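Long-range contact in surface glycan binding protein B (Bacteroides ovatus, PDB 6E57), which binds mixed-linkage beta-glucan, probably at the surface of the gut bacterium, helping it to use this cereal polysaccharide: residues 32-38 against 113-119. Numbering follows the deposited sequence.
Sequences ENDDPHI and TVKGKKT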
# COMPACT_ATOMS: atom_id res chain seq x y z
N GLU A 32 -37.12 -18.82 -26.90
CA GLU A 32 -36.50 -19.61 -25.83
C GLU A 32 -35.01 -19.84 -26.12
O GLU A 32 -34.19 -19.89 -25.20
CB GLU A 32 -37.18 -20.97 -25.67
CG GLU A 32 -38.63 -20.90 -25.24
CD GLU A 32 -39.29 -22.26 -25.09
OE1 GLU A 32 -38.74 -23.12 -24.37
OE2 GLU A 32 -40.35 -22.48 -25.72
N ASN A 33 -34.68 -19.98 -27.41
CA ASN A 33 -33.34 -20.36 -27.86
C ASN A 33 -32.47 -19.12 -28.12
O ASN A 33 -31.32 -19.25 -28.53
CB ASN A 33 -33.42 -21.24 -29.10
CG ASN A 33 -32.16 -22.04 -29.35
OD1 ASN A 33 -31.63 -22.67 -28.43
ND2 ASN A 33 -31.67 -22.02 -30.58
N ASP A 34 -33.02 -17.92 -27.87
CA ASP A 34 -32.31 -16.65 -28.04
C ASP A 34 -31.15 -16.54 -27.05
O ASP A 34 -31.22 -17.07 -25.94
CB ASP A 34 -33.24 -15.45 -27.85
CG ASP A 34 -34.13 -15.12 -29.04
OD1 ASP A 34 -33.99 -15.78 -30.09
OD2 ASP A 34 -34.96 -14.20 -28.90
N ASP A 35 -30.08 -15.84 -27.48
CA ASP A 35 -28.96 -15.48 -26.61
C ASP A 35 -29.45 -14.49 -25.56
O ASP A 35 -30.26 -13.61 -25.86
CB ASP A 35 -27.80 -14.86 -27.41
CG ASP A 35 -26.98 -15.87 -28.20
OD1 ASP A 35 -26.57 -16.89 -27.60
OD2 ASP A 35 -26.76 -15.62 -29.40
N PRO A 36 -28.98 -14.60 -24.30
CA PRO A 36 -29.37 -13.66 -23.25
C PRO A 36 -28.61 -12.33 -23.37
O PRO A 36 -27.39 -12.32 -23.53
CB PRO A 36 -28.99 -14.41 -21.97
CG PRO A 36 -27.78 -15.23 -22.37
CD PRO A 36 -28.03 -15.62 -23.82
N HIS A 37 -29.36 -11.22 -23.30
CA HIS A 37 -28.81 -9.86 -23.36
C HIS A 37 -29.34 -9.05 -22.18
O HIS A 37 -30.54 -9.08 -21.89
CB HIS A 37 -29.17 -9.19 -24.70
CG HIS A 37 -28.46 -9.76 -25.89
ND1 HIS A 37 -27.15 -9.44 -26.20
CD2 HIS A 37 -28.88 -10.61 -26.85
CE1 HIS A 37 -26.79 -10.07 -27.29
NE2 HIS A 37 -27.83 -10.80 -27.71
N ILE A 38 -28.44 -8.33 -21.49
CA ILE A 38 -28.82 -7.36 -20.47
C ILE A 38 -28.87 -5.99 -21.15
O ILE A 38 -27.83 -5.41 -21.45
CB ILE A 38 -27.84 -7.38 -19.28
CG1 ILE A 38 -27.80 -8.76 -18.61
CG2 ILE A 38 -28.17 -6.28 -18.29
CD1 ILE A 38 -26.63 -8.95 -17.67
N THR A 113 -30.64 -18.54 -19.44
CA THR A 113 -31.91 -18.80 -20.12
C THR A 113 -32.30 -20.27 -19.89
O THR A 113 -31.52 -21.05 -19.35
CB THR A 113 -31.83 -18.42 -21.60
OG1 THR A 113 -33.15 -18.50 -22.14
CG2 THR A 113 -30.90 -19.29 -22.42
N VAL A 114 -33.52 -20.62 -20.30
CA VAL A 114 -34.08 -21.96 -20.09
C VAL A 114 -33.26 -23.01 -20.86
O VAL A 114 -33.14 -24.14 -20.40
CB VAL A 114 -35.58 -22.03 -20.47
CG1 VAL A 114 -36.42 -21.11 -19.61
CG2 VAL A 114 -35.82 -21.75 -21.95
N LYS A 115 -32.69 -22.62 -22.01
CA LYS A 115 -31.88 -23.53 -22.85
C LYS A 115 -30.39 -23.40 -22.51
O LYS A 115 -29.54 -23.91 -23.26
CB LYS A 115 -32.18 -23.28 -24.33
CG LYS A 115 -33.43 -23.97 -24.87
CD LYS A 115 -33.19 -25.37 -25.41
CE LYS A 115 -33.26 -26.47 -24.36
NZ LYS A 115 -34.66 -26.90 -24.10
N GLY A 116 -30.06 -22.74 -21.40
CA GLY A 116 -28.76 -22.89 -20.73
C GLY A 116 -27.72 -21.87 -21.15
O GLY A 116 -26.63 -21.84 -20.57
N LYS A 117 -28.03 -21.04 -22.15
CA LYS A 117 -27.13 -19.96 -22.59
C LYS A 117 -27.10 -18.88 -21.51
O LYS A 117 -28.10 -18.67 -20.81
CB LYS A 117 -27.61 -19.39 -23.93
CG LYS A 117 -27.63 -20.38 -25.09
CD LYS A 117 -28.31 -19.83 -26.32
CE LYS A 117 -28.13 -20.71 -27.54
NZ LYS A 117 -28.61 -20.03 -28.76
N LYS A 118 -25.95 -18.20 -21.37
CA LYS A 118 -25.72 -17.30 -20.22
C LYS A 118 -24.84 -16.10 -20.62
O LYS A 118 -24.02 -16.19 -21.53
CB LYS A 118 -25.08 -18.08 -19.07
CG LYS A 118 -23.78 -18.81 -19.41
CD LYS A 118 -23.31 -19.76 -18.32
CE LYS A 118 -24.14 -21.01 -18.22
NZ LYS A 118 -23.62 -21.95 -17.19
N THR A 119 -25.05 -14.99 -19.91
CA THR A 119 -24.21 -13.78 -19.97
C THR A 119 -23.95 -13.32 -18.52
O THR A 119 -24.67 -13.72 -17.60
CB THR A 119 -24.84 -12.71 -20.87
OG1 THR A 119 -23.86 -11.72 -21.17
CG2 THR A 119 -26.06 -12.06 -20.26
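The lead-in to strand 37-40 runs alongside the turn of the beta hairpin 103-113/118-128 and the start of its second strand, in the same direction, and K117 and P36 carry much of the contact. K117 NZ donates a hydrogen bond to N33 O (2.8 Å), and the C=O...N angle of 162° places the ammonium almost straight ahead of the carbonyl. The lysine reaches it as an extended arm, with CG anti to its own carbonyl carbon (chi1 -61°) and the chain fully extended beyond CG. D35 OD1 lies 3.9 Å from K117 NZ, a long salt bridge that probably adds a weaker electrostatic pull, while the same oxygen is 3.6 Å from K117 CD. The turn T113-G116 is type I, closed by G116 N to T113 O (3.0 Å); T113 N to K117 O then closes the hairpin, and G116, at phi 94°, makes the G1 bulge of a 3:5 hairpin. The two strands belong to different sheets of the N-terminal beta-sandwich domain, 37-40 pairing with 63-70 and 118-128 with 103-113, so the contact spans the two layers at one end. Here the P36 ring is directed at the hairpin: CG rests on the backbone at K118 C (3.5 Å) and CD approaches K117 CB (3.8 Å). T119 CG2 packs beside P36 O and meets I38 CG1 at 4.1 Å; both side chains also touch V111, on strand 103-113. In the turn, V114 CG2 lies against E32 CB, while T113 OG1 is hydrogen-bonded to Y74 O and E32 OE2 to T29 OG1.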